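Local coordinates for uncharacterized protein GSU0716 (Geobacter sulfurreducens PCA, PDB 3BIJ) that is of unknown function but, as a member of the caspase-like C14 peptidase family, may act as a cysteine-type endopeptidase, at residues 9-14 with 103-108; 28-33 with 49-54; 79-84 with 130-135; 86-91 with 109-114. One frame throughout, in Å; residues are numbered along the deposited sequence.

Contact 1 (9-14 with 103-108)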
loop_
_atom_site.group_PDB
_atom_site.type_symbol
_atom_site.label_atom_id
_atom_site.label_comp_id
_atom_site.label_asym_id
_atom_site.label_seq_id
_atom_site.Cartn_x
_atom_site.Cartn_y
_atom_site.Cartn_z
ATOM N N LEU A 9 -23.044 22.818 19.068
ATOM C CA LEU A 9 -22.367 23.649 18.091
ATOM C C LEU A 9 -21.926 22.804 16.918
ATOM O O LEU A 9 -21.373 21.720 17.096
ATOM C CB LEU A 9 -21.135 24.301 18.708
ATOM C CG LEU A 9 -21.334 25.148 19.972
ATOM C CD1 LEU A 9 -19.981 25.645 20.468
ATOM C CD2 LEU A 9 -22.250 26.322 19.664
ATOM N N GLY A 10 -22.164 23.310 15.716
ATOM C CA GLY A 10 -21.774 22.599 14.514
ATOM C C GLY A 10 -21.381 23.595 13.437
ATOM O O GLY A 10 -22.167 24.474 13.073
ATOM N N LEU A 11 -20.157 23.476 12.929
ATOM C CA LEU A 11 -19.694 24.389 11.894
ATOM C C LEU A 11 -19.082 23.656 10.729
ATOM O O LEU A 11 -17.946 23.198 10.815
ATOM C CB LEU A 11 -18.648 25.348 12.448
ATOM C CG LEU A 11 -19.077 26.166 13.656
ATOM C CD1 LEU A 11 -18.660 25.458 14.928
ATOM C CD2 LEU A 11 -18.436 27.535 13.569
ATOM N N ASN A 12 -19.810 23.521 9.633
ATOM C CA ASN A 12 -19.194 22.844 8.510
ATOM C C ASN A 12 -18.720 23.867 7.478
ATOM O O ASN A 12 -18.661 23.598 6.279
ATOM C CB ASN A 12 -20.131 21.802 7.908
ATOM C CG ASN A 12 -21.517 22.292 7.792
ATOM O OD1 ASN A 12 -21.740 23.453 7.455
ATOM N ND2 ASN A 12 -22.479 21.419 8.060
ATOM N N ALA A 13 -18.381 25.048 7.990
ATOM C CA ALA A 13 -17.843 26.148 7.204
ATOM C C ALA A 13 -17.533 27.291 8.155
ATOM O O ALA A 13 -18.108 27.374 9.243
ATOM C CB ALA A 13 -18.836 26.605 6.143
ATOM N N VAL A 14 -16.590 28.141 7.765
ATOM C CA VAL A 14 -16.223 29.307 8.563
ATOM C C VAL A 14 -16.065 30.500 7.625
ATOM O O VAL A 14 -16.082 30.347 6.404
ATOM C CB VAL A 14 -14.913 29.097 9.349
ATOM C CG1 VAL A 14 -15.081 27.929 10.302
ATOM C CG2 VAL A 14 -13.739 28.879 8.411
ATOM N N TRP A 103 -10.728 26.490 18.930
ATOM C CA TRP A 103 -11.878 25.966 18.219
ATOM C C TRP A 103 -12.058 26.968 17.089
ATOM O O TRP A 103 -12.023 28.184 17.313
ATOM C CB TRP A 103 -13.134 25.938 19.099
ATOM C CG TRP A 103 -13.292 24.670 19.897
ATOM C CD1 TRP A 103 -12.466 23.582 19.883
ATOM C CD2 TRP A 103 -14.343 24.364 20.818
ATOM N NE1 TRP A 103 -12.935 22.621 20.735
ATOM C CE2 TRP A 103 -14.087 23.073 21.326
ATOM C CE3 TRP A 103 -15.478 25.057 21.263
ATOM C CZ2 TRP A 103 -14.921 22.457 22.261
ATOM C CZ3 TRP A 103 -16.306 24.445 22.190
ATOM C CH2 TRP A 103 -16.019 23.152 22.678
ATOM N N CYS A 104 -12.222 26.476 15.869
ATOM C CA CYS A 104 -12.390 27.395 14.759
ATOM C C CYS A 104 -13.843 27.757 14.582
ATOM O O CYS A 104 -14.610 27.070 13.898
ATOM C CB CYS A 104 -11.826 26.800 13.481
ATOM S SG CYS A 104 -10.073 26.593 13.576
ATOM N N LEU A 105 -14.229 28.842 15.228
ATOM C CA LEU A 105 -15.599 29.291 15.124
ATOM C C LEU A 105 -15.710 30.113 13.843
ATOM O O LEU A 105 -14.705 30.498 13.246
ATOM C CB LEU A 105 -15.998 30.080 16.385
ATOM C CG LEU A 105 -16.002 29.241 17.688
ATOM C CD1 LEU A 105 -16.496 30.070 18.829
ATOM C CD2 LEU A 105 -16.888 28.004 17.531
ATOM N N PHE A 106 -16.933 30.359 13.402
ATOM C CA PHE A 106 -17.151 31.087 12.159
ATOM C C PHE A 106 -16.517 32.460 12.203
ATOM O O PHE A 106 -15.822 32.881 11.276
ATOM C CB PHE A 106 -18.656 31.194 11.903
ATOM C CG PHE A 106 -19.008 31.663 10.522
ATOM C CD1 PHE A 106 -19.051 33.024 10.227
ATOM C CD2 PHE A 106 -19.292 30.743 9.512
ATOM C CE1 PHE A 106 -19.368 33.460 8.958
ATOM C CE2 PHE A 106 -19.611 31.170 8.233
ATOM C CZ PHE A 106 -19.650 32.531 7.953
ATOM N N ASP A 107 -16.756 33.138 13.311
ATOM C CA ASP A 107 -16.249 34.481 13.563
ATOM C C ASP A 107 -14.709 34.541 13.623
ATOM O O ASP A 107 -14.087 35.481 13.122
ATOM C CB ASP A 107 -16.848 34.954 14.892
ATOM C CG ASP A 107 -17.084 36.423 14.924
ATOM O OD1 ASP A 107 -17.128 37.023 13.818
ATOM O OD2 ASP A 107 -17.239 36.974 16.049
ATOM N N GLY A 108 -14.117 33.535 14.262
ATOM C CA GLY A 108 -12.683 33.464 14.432
ATOM C C GLY A 108 -12.379 32.319 15.389
ATOM O O GLY A 108 -13.244 31.475 15.652
#

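Contact 2 (28-33 with 49-54)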
loop_
_atom_site.group_PDB
_atom_site.type_symbol
_atom_site.label_atom_id
_atom_site.label_comp_id
_atom_site.label_asym_id
_atom_site.label_seq_id
_atom_site.Cartn_x
_atom_site.Cartn_y
_atom_site.Cartn_z
ATOM N N ALA A 28 -20.746 17.373 7.861
ATOM C CA ALA A 28 -21.294 16.422 8.813
ATOM C C ALA A 28 -21.326 17.045 10.200
ATOM O O ALA A 28 -21.836 16.445 11.141
ATOM C CB ALA A 28 -20.453 15.153 8.829
ATOM N N CYS A 29 -20.788 18.250 10.326
ATOM C CA CYS A 29 -20.770 18.922 11.609
ATOM C C CYS A 29 -22.156 19.399 12.006
ATOM O O CYS A 29 -22.540 19.282 13.166
ATOM C CB CYS A 29 -19.775 20.081 11.579
ATOM S SG CYS A 29 -18.077 19.502 11.324
ATOM N N GLU A 30 -22.923 19.928 11.059
ATOM C CA GLU A 30 -24.269 20.376 11.399
ATOM C C GLU A 30 -25.126 19.165 11.762
ATOM O O GLU A 30 -25.972 19.235 12.647
ATOM C CB GLU A 30 -24.880 21.159 10.242
ATOM C CG GLU A 30 -24.384 22.587 10.236
ATOM C CD GLU A 30 -24.921 23.393 9.081
ATOM O OE1 GLU A 30 -26.148 23.362 8.857
ATOM O OE2 GLU A 30 -24.111 24.060 8.408
ATOM N N ALA A 31 -24.884 18.049 11.087
ATOM C CA ALA A 31 -25.616 16.837 11.375
ATOM C C ALA A 31 -25.271 16.420 12.803
ATOM O O ALA A 31 -26.162 16.092 13.585
ATOM C CB ALA A 31 -25.240 15.732 10.379
ATOM N N ASP A 32 -23.985 16.436 13.153
ATOM C CA ASP A 32 -23.565 16.065 14.515
ATOM C C ASP A 32 -24.291 16.894 15.572
ATOM O O ASP A 32 -24.770 16.359 16.574
ATOM C CB ASP A 32 -22.061 16.273 14.714
ATOM C CG ASP A 32 -21.219 15.204 14.053
ATOM O OD1 ASP A 32 -19.985 15.377 14.005
ATOM O OD2 ASP A 32 -21.775 14.195 13.586
ATOM N N ALA A 33 -24.358 18.202 15.357
ATOM C CA ALA A 33 -25.020 19.077 16.316
ATOM C C ALA A 33 -26.514 18.753 16.451
ATOM O O ALA A 33 -27.034 18.657 17.567
ATOM C CB ALA A 33 -24.821 20.531 15.925
ATOM N N THR A 49 -29.171 25.355 19.571
ATOM C CA THR A 49 -28.296 24.918 18.489
ATOM C C THR A 49 -27.721 26.099 17.689
ATOM O O THR A 49 -28.444 27.027 17.315
ATOM C CB THR A 49 -29.075 24.002 17.508
ATOM O OG1 THR A 49 -29.798 23.020 18.253
ATOM C CG2 THR A 49 -28.131 23.299 16.553
ATOM N N LEU A 50 -26.418 26.057 17.425
ATOM C CA LEU A 50 -25.762 27.095 16.645
ATOM C C LEU A 50 -25.059 26.440 15.466
ATOM O O LEU A 50 -24.129 25.651 15.651
ATOM C CB LEU A 50 -24.760 27.866 17.505
ATOM C CG LEU A 50 -25.414 28.706 18.613
ATOM C CD1 LEU A 50 -24.359 29.434 19.419
ATOM C CD2 LEU A 50 -26.385 29.718 17.989
HETATM N N MSE A 51 -25.514 26.762 14.255
HETATM C CA MSE A 51 -24.949 26.183 13.039
HETATM C C MSE A 51 -24.056 27.181 12.329
HETATM O O MSE A 51 -24.446 28.320 12.122
HETATM C CB MSE A 51 -26.064 25.754 12.082
HETATM C CG MSE A 51 -27.231 25.034 12.736
HETATM SE SE MSE A 51 -26.927 23.150 13.089
HETATM C CE MSE A 51 -25.579 23.273 14.360
ATOM N N THR A 52 -22.865 26.732 11.947
ATOM C CA THR A 52 -21.870 27.552 11.263
ATOM C C THR A 52 -22.012 29.070 11.469
ATOM O O THR A 52 -21.554 29.605 12.482
ATOM C CB THR A 52 -21.848 27.236 9.761
ATOM O OG1 THR A 52 -23.057 27.692 9.164
ATOM C CG2 THR A 52 -21.735 25.742 9.541
ATOM N N LYS A 53 -22.642 29.767 10.525
ATOM C CA LYS A 53 -22.803 31.223 10.627
ATOM C C LYS A 53 -23.269 31.688 11.987
ATOM O O LYS A 53 -22.909 32.769 12.435
ATOM C CB LYS A 53 -23.789 31.728 9.581
ATOM C CG LYS A 53 -23.214 31.821 8.191
ATOM C CD LYS A 53 -24.090 32.691 7.312
ATOM C CE LYS A 53 -23.399 33.007 5.989
ATOM N NZ LYS A 53 -24.205 33.980 5.187
ATOM N N ALA A 54 -24.075 30.858 12.633
ATOM C CA ALA A 54 -24.610 31.175 13.942
ATOM C C ALA A 54 -23.598 30.911 15.062
ATOM O O ALA A 54 -23.699 31.498 16.140
ATOM C CB ALA A 54 -25.892 30.369 14.179
#

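Contact 3 (79-84 with 130-135)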
loop_
_atom_site.group_PDB
_atom_site.type_symbol
_atom_site.label_atom_id
_atom_site.label_comp_id
_atom_site.label_asym_id
_atom_site.label_seq_id
_atom_site.Cartn_x
_atom_site.Cartn_y
_atom_site.Cartn_z
ATOM N N LEU A 79 -22.216 20.629 26.657
ATOM C CA LEU A 79 -21.637 21.340 25.521
ATOM C C LEU A 79 -21.082 20.354 24.511
ATOM O O LEU A 79 -20.185 19.581 24.829
ATOM C CB LEU A 79 -20.507 22.263 25.983
ATOM C CG LEU A 79 -19.667 22.969 24.906
ATOM C CD1 LEU A 79 -20.561 23.741 23.945
ATOM C CD2 LEU A 79 -18.686 23.929 25.593
ATOM N N SER A 80 -21.620 20.373 23.301
ATOM C CA SER A 80 -21.126 19.485 22.264
ATOM C C SER A 80 -20.609 20.381 21.152
ATOM O O SER A 80 -21.160 21.457 20.922
ATOM C CB SER A 80 -22.230 18.567 21.732
ATOM O OG SER A 80 -23.225 19.308 21.061
ATOM N N TYR A 81 -19.549 19.947 20.475
ATOM C CA TYR A 81 -18.959 20.740 19.410
ATOM C C TYR A 81 -18.386 19.919 18.274
ATOM O O TYR A 81 -17.619 18.978 18.486
ATOM C CB TYR A 81 -17.846 21.643 19.972
ATOM C CG TYR A 81 -16.971 22.323 18.925
ATOM C CD1 TYR A 81 -15.775 21.744 18.480
ATOM C CD2 TYR A 81 -17.355 23.537 18.360
ATOM C CE1 TYR A 81 -14.992 22.364 17.497
ATOM C CE2 TYR A 81 -16.588 24.162 17.378
ATOM C CZ TYR A 81 -15.410 23.573 16.948
ATOM O OH TYR A 81 -14.660 24.187 15.967
ATOM N N SER A 82 -18.776 20.281 17.061
ATOM C CA SER A 82 -18.250 19.635 15.882
ATOM C C SER A 82 -17.796 20.748 14.965
ATOM O O SER A 82 -18.591 21.574 14.512
ATOM C CB SER A 82 -19.294 18.744 15.211
ATOM O OG SER A 82 -19.418 17.529 15.922
ATOM N N GLY A 83 -16.492 20.783 14.737
ATOM C CA GLY A 83 -15.908 21.796 13.881
ATOM C C GLY A 83 -14.419 21.551 13.817
ATOM O O GLY A 83 -13.942 20.510 14.263
ATOM N N HIS A 84 -13.687 22.511 13.268
ATOM C CA HIS A 84 -12.246 22.396 13.149
ATOM C C HIS A 84 -11.570 22.820 14.432
ATOM O O HIS A 84 -12.100 23.641 15.178
ATOM C CB HIS A 84 -11.713 23.294 12.033
ATOM C CG HIS A 84 -11.788 22.684 10.672
ATOM N ND1 HIS A 84 -12.693 23.100 9.719
ATOM C CD2 HIS A 84 -11.078 21.679 10.110
ATOM C CE1 HIS A 84 -12.537 22.376 8.625
ATOM N NE2 HIS A 84 -11.565 21.505 8.837
ATOM N N VAL A 130 -18.964 17.747 28.294
ATOM C CA VAL A 130 -18.501 18.307 27.016
ATOM C C VAL A 130 -18.119 17.254 25.963
ATOM O O VAL A 130 -17.318 16.361 26.233
ATOM C CB VAL A 130 -17.251 19.220 27.220
ATOM C CG1 VAL A 130 -16.848 19.835 25.900
ATOM C CG2 VAL A 130 -17.526 20.301 28.247
ATOM N N PHE A 131 -18.702 17.360 24.771
ATOM C CA PHE A 131 -18.372 16.456 23.674
ATOM C C PHE A 131 -17.694 17.301 22.604
ATOM O O PHE A 131 -18.272 18.279 22.119
ATOM C CB PHE A 131 -19.613 15.801 23.061
ATOM C CG PHE A 131 -20.229 14.747 23.925
ATOM C CD1 PHE A 131 -21.236 15.068 24.833
ATOM C CD2 PHE A 131 -19.769 13.434 23.864
ATOM C CE1 PHE A 131 -21.776 14.091 25.670
ATOM C CE2 PHE A 131 -20.299 12.452 24.696
ATOM C CZ PHE A 131 -21.307 12.780 25.605
ATOM N N SER A 132 -16.467 16.942 22.245
ATOM C CA SER A 132 -15.751 17.682 21.219
ATOM C C SER A 132 -15.309 16.731 20.114
ATOM O O SER A 132 -14.288 16.066 20.253
ATOM C CB SER A 132 -14.532 18.378 21.831
ATOM O OG SER A 132 -13.790 19.100 20.854
ATOM N N ASP A 133 -16.083 16.655 19.029
ATOM C CA ASP A 133 -15.743 15.779 17.904
ATOM C C ASP A 133 -14.889 16.616 16.977
ATOM O O ASP A 133 -15.312 17.002 15.885
ATOM C CB ASP A 133 -16.997 15.302 17.162
ATOM C CG ASP A 133 -16.695 14.205 16.153
ATOM O OD1 ASP A 133 -15.499 13.986 15.861
ATOM O OD2 ASP A 133 -17.651 13.569 15.647
ATOM N N SER A 134 -13.682 16.901 17.440
ATOM C CA SER A 134 -12.742 17.726 16.700
ATOM C C SER A 134 -11.317 17.262 17.025
ATOM O O SER A 134 -11.126 16.330 17.805
ATOM C CB SER A 134 -12.938 19.187 17.116
ATOM O OG SER A 134 -12.130 20.058 16.364
ATOM N N CYS A 135 -10.327 17.923 16.430
ATOM C CA CYS A 135 -8.928 17.578 16.648
ATOM C C CYS A 135 -8.041 18.786 16.374
ATOM O O CYS A 135 -8.535 19.865 16.046
ATOM C CB CYS A 135 -8.530 16.441 15.720
ATOM S SG CYS A 135 -8.632 16.901 13.991
#

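Contact 4 (86-91 with 109-114)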
loop_
_atom_site.group_PDB
_atom_site.type_symbol
_atom_site.label_atom_id
_atom_site.label_comp_id
_atom_site.label_asym_id
_atom_site.label_seq_id
_atom_site.Cartn_x
_atom_site.Cartn_y
_atom_site.Cartn_z
ATOM N N GLY A 86 -8.297 24.658 15.949
ATOM C CA GLY A 86 -7.256 25.542 15.459
ATOM C C GLY A 86 -6.053 25.683 16.365
ATOM O O GLY A 86 -5.991 25.107 17.445
ATOM N N GLN A 87 -5.076 26.447 15.900
ATOM C CA GLN A 87 -3.875 26.698 16.670
ATOM C C GLN A 87 -3.426 28.110 16.339
ATOM O O GLN A 87 -3.431 28.523 15.177
ATOM C CB GLN A 87 -2.773 25.696 16.308
ATOM C CG GLN A 87 -3.156 24.260 16.585
ATOM C CD GLN A 87 -1.991 23.284 16.468
ATOM O OE1 GLN A 87 -1.157 23.383 15.556
ATOM N NE2 GLN A 87 -1.944 22.318 17.386
ATOM N N VAL A 88 -3.077 28.860 17.373
ATOM C CA VAL A 88 -2.602 30.216 17.193
ATOM C C VAL A 88 -1.212 30.234 17.825
ATOM O O VAL A 88 -1.000 29.671 18.886
ATOM C CB VAL A 88 -3.560 31.240 17.860
ATOM C CG1 VAL A 88 -3.730 30.921 19.338
ATOM C CG2 VAL A 88 -3.030 32.633 17.670
ATOM N N PRO A 89 -0.233 30.843 17.148
ATOM C CA PRO A 89 1.132 30.902 17.675
ATOM C C PRO A 89 1.262 31.439 19.086
ATOM O O PRO A 89 0.627 32.435 19.461
ATOM C CB PRO A 89 1.860 31.777 16.661
ATOM C CG PRO A 89 0.762 32.675 16.155
ATOM C CD PRO A 89 -0.354 31.678 15.942
ATOM N N ASP A 90 2.099 30.732 19.846
ATOM C CA ASP A 90 2.425 31.046 21.232
ATOM C C ASP A 90 3.668 31.934 21.208
ATOM O O ASP A 90 4.800 31.458 21.323
ATOM C CB ASP A 90 2.714 29.757 22.021
ATOM C CG ASP A 90 3.178 30.028 23.461
ATOM O OD1 ASP A 90 3.528 29.060 24.168
ATOM O OD2 ASP A 90 3.195 31.198 23.888
ATOM N N THR A 91 3.435 33.229 21.051
ATOM C CA THR A 91 4.490 34.222 20.983
ATOM C C THR A 91 5.318 34.343 22.265
ATOM O O THR A 91 6.039 35.319 22.450
ATOM C CB THR A 91 3.878 35.587 20.590
ATOM O OG1 THR A 91 2.503 35.629 20.998
ATOM C CG2 THR A 91 3.946 35.780 19.092
ATOM N N GLU A 109 -11.170 32.281 15.938
ATOM C CA GLU A 109 -10.809 31.188 16.839
ATOM C C GLU A 109 -11.040 31.494 18.308
ATOM O O GLU A 109 -10.818 32.608 18.769
ATOM C CB GLU A 109 -9.345 30.788 16.634
ATOM C CG GLU A 109 -9.036 30.394 15.211
ATOM C CD GLU A 109 -7.573 30.168 14.978
ATOM O OE1 GLU A 109 -7.022 29.213 15.560
ATOM O OE2 GLU A 109 -6.971 30.946 14.212
ATOM N N LEU A 110 -11.494 30.489 19.040
ATOM C CA LEU A 110 -11.739 30.638 20.457
ATOM C C LEU A 110 -10.594 29.900 21.116
ATOM O O LEU A 110 -10.524 28.683 21.022
ATOM C CB LEU A 110 -13.073 29.986 20.824
ATOM C CG LEU A 110 -13.491 30.012 22.292
ATOM C CD1 LEU A 110 -13.776 31.439 22.724
ATOM C CD2 LEU A 110 -14.706 29.146 22.482
ATOM N N ILE A 111 -9.682 30.630 21.757
ATOM C CA ILE A 111 -8.534 30.005 22.409
ATOM C C ILE A 111 -8.981 29.087 23.534
ATOM O O ILE A 111 -9.861 29.438 24.323
ATOM C CB ILE A 111 -7.552 31.051 22.995
ATOM C CG1 ILE A 111 -6.783 31.743 21.872
ATOM C CG2 ILE A 111 -6.536 30.362 23.891
ATOM C CD1 ILE A 111 -7.647 32.524 20.907
ATOM N N ASP A 112 -8.361 27.914 23.618
ATOM C CA ASP A 112 -8.719 26.953 24.655
ATOM C C ASP A 112 -8.840 27.585 26.041
ATOM O O ASP A 112 -9.663 27.167 26.858
ATOM C CB ASP A 112 -7.717 25.789 24.684
ATOM C CG ASP A 112 -6.284 26.243 24.895
ATOM O OD1 ASP A 112 -5.376 25.385 24.801
ATOM O OD2 ASP A 112 -6.059 27.445 25.149
ATOM N N ASP A 113 -8.027 28.595 26.311
ATOM C CA ASP A 113 -8.090 29.256 27.604
ATOM C C ASP A 113 -9.405 29.991 27.800
ATOM O O ASP A 113 -9.952 30.002 28.896
ATOM C CB ASP A 113 -6.911 30.214 27.760
ATOM C CG ASP A 113 -5.637 29.497 28.169
ATOM O OD1 ASP A 113 -4.539 29.882 27.694
ATOM O OD2 ASP A 113 -5.743 28.547 28.979
ATOM N N GLU A 114 -9.914 30.609 26.741
ATOM C CA GLU A 114 -11.181 31.323 26.844
ATOM C C GLU A 114 -12.303 30.349 27.204
ATOM O O GLU A 114 -13.179 30.675 28.000
ATOM C CB GLU A 114 -11.518 32.014 25.523
ATOM C CG GLU A 114 -10.397 32.867 24.947
ATOM C CD GLU A 114 -10.835 33.655 23.722
ATOM O OE1 GLU A 114 -11.518 34.689 23.893
ATOM O OE2 GLU A 114 -10.507 33.231 22.588
#

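Contact 1 (9-14 with 103-108)
The Phe106 ring lays one face against the Val14 backbone and turns its edge to the Ala13 carbonyl oxygen, where the chain leaving strand 4-10 passes the chain leaving strand 99-104. Both strands belong to the mixed central sheet of the caspase-like alpha/beta fold, and each pairs with strand 76-89. The two loops have no hydrogen bond between them. They meet by packing, and most of the touching residues are buried.

The Phe106 side chain carries much of it. CG is anti to the backbone N (chi1 -168°), which swings the ring toward residues 13-14. CB meets Leu11 CD2 at 4.0 Å. CG comes next, 4.1 Å from Val14 CA. CD2 lies closer to the same atom, with 3.5 Å between Phe106 CD2 and Val14 CA. The carbonyl oxygen of Ala13 sits at the ring edge near its plane, 3.6 Å from Phe106 CD2. Farther out, CE2 and CZ run under the Val14 carbonyl carbon. That carbon stands over one ring face, offset toward the rim, and is 4.1 Å from Phe106 CZ.

Leu11 fills the next place back toward the strand. Its CD2 points at the peptide between Leu105 and Phe106. Its other branch meets the Leu105 side chain obliquely, with Leu11 CD1 and Leu105 CD2 4.0 Å apart. Tyr81 of strand 76-89 touches Leu9, Leu11 and Leu105, and its ring stacks on Trp103. Val14 turns CG1 to the backbone, 3.7 Å from Cys104 O. At the strand end of the contact, Leu9 CD1 approaches Trp103 CZ3 obliquely at 4.2 Å.

Contact 2 (28-33 with 49-54)
Met51, a selenomethionine, bends at chi2 (-81°) and again at chi3 (66°), which curls its SE and CE against Glu30 and Ala33. Glu30 keeps its chain extended beyond CG and reaches past Met51 to Thr52. The two long side chains pass at a slant. Glu30 CG rests 3.9 Å from Met51 SE, and the Glu30 carboxylate carbon lies near Met51 CB. The methyl CE goes on to Ala33, one helical turn later. The 3.2 Å between Met51 CE and Ala33 CB is very close for two carbons and is doubtful in detail. At the far end, Glu30 and Thr52 cross at about a right angle, with Glu30 OE2 beside the methyl Thr52 CG2. Replacing Glu30 with an alanine would probably uncover one flank of the Met51 chain and open a gap beside the Thr52 methyl. Ala33 also packs on Ala8 of strand 4-10. The axes of helix 29-33 and strand 49-51 run 9.0 Å apart and almost exactly antiparallel (177°). This is the packing of a beta-alpha-beta crossover, in which helix 29-42 links the parallel neighbours 4-10 and 46-51.

Contact 3 (79-84 with 130-135)
Leu79 O is gripped from the neighbouring strand by one hydrogen bond, from Phe131 N at 2.7 Å, and by a CA-H...O contact from Val130. These are parallel central strands of the caspase-like sheet, with axes 4.5 Å apart. The ladder continues from Tyr81 N to Phe131 O at 2.7 Å. It then runs from Asp133 N to Tyr81 O at 2.8 Å. Leu79, Tyr81, Val130 and Ser132 side chains share one sheet face. Ser80, Ser82, Phe131 and Asp133 take the other, where Ser82 OG bonds to Asp32 and Asp133 OD2 to Thr224.

The Tyr81 ring, with CG anti to the backbone N (chi1 169°), presents its edge to Ser134; Tyr81 CE1 is 3.8 Å from Ser134 CB. Its hydroxyl donates to His84 O at 2.7 Å. A phenylalanine in place of Tyr81 would probably leave that carbonyl without this donor and the loop less firmly held. In caspase-like peptidases the catalytic histidine and cysteine follow these two strands, consistent with the places of His84 and Cys135. The loops are tied directly by Ser134 OG, which donates to Gly83 O at 2.8 Å from above the carbonyl plane.

Contact 4 (86-91 with 109-114)
Glu109 opens the segment and extends its side chain toward Gly86 and Gln87. OE1 lies 3.7 Å from Gly86 CA. A side chain at Gly86 would point at this oxygen and clash with it. The same Glu109 OE1 is 3.4 Å from Gln87 N. Glu109 OE1 is hydrogen-bonded to Thr102 OG1, which fixes the buried carboxylate from strand 99-104.

Strand 99-104 lies between the two segments' strands, pairing with both. It runs antiparallel to strand 76-89 and to strand 109-111, so the three form an antiparallel meander. The short axes of 86-89 and 109-111 stay 7.9 Å apart, at 71° to one another. Side chains bridge that distance.

Ile111 makes the second bridge. CG1 is anti to the carbonyl carbon (chi1 -73°) and meets Val88 CG1 at 4.1 Å, the two side chains crossing at about a right angle. Tyr183 and Gln187 of helix 180-189 also touch Val88. Ile111 is the N-cap of helix 112-119. Glu114 folds back and accepts Ile111 N at OE2, 2.9 Å away, on the anti side of the carboxylate. Its other oxygen, OE1, forms a salt bridge with Arg57.

All four contacts reach the same sheet. Contacts 1 and 2 are neighbours, with centres about 8 Å apart, and Gly10 O meets Thr52 N at 2.6 Å. Contact 3 lies near the middle of the chain, its centre about 11 Å from those of contacts 1 and 2. It joins contact 1 through Leu11 N and Ser82 O, 2.9 Å apart, and through Cys104 N and His84 O. It joins contact 2 through Asp32 OD1 and Ser82 OG, also 2.9 Å apart. Contact 4 continues strand 76-89 outward and is about 21 Å from contact 2, centre to centre. The probable active site, by family likeness, lies at the loop end of contact 3.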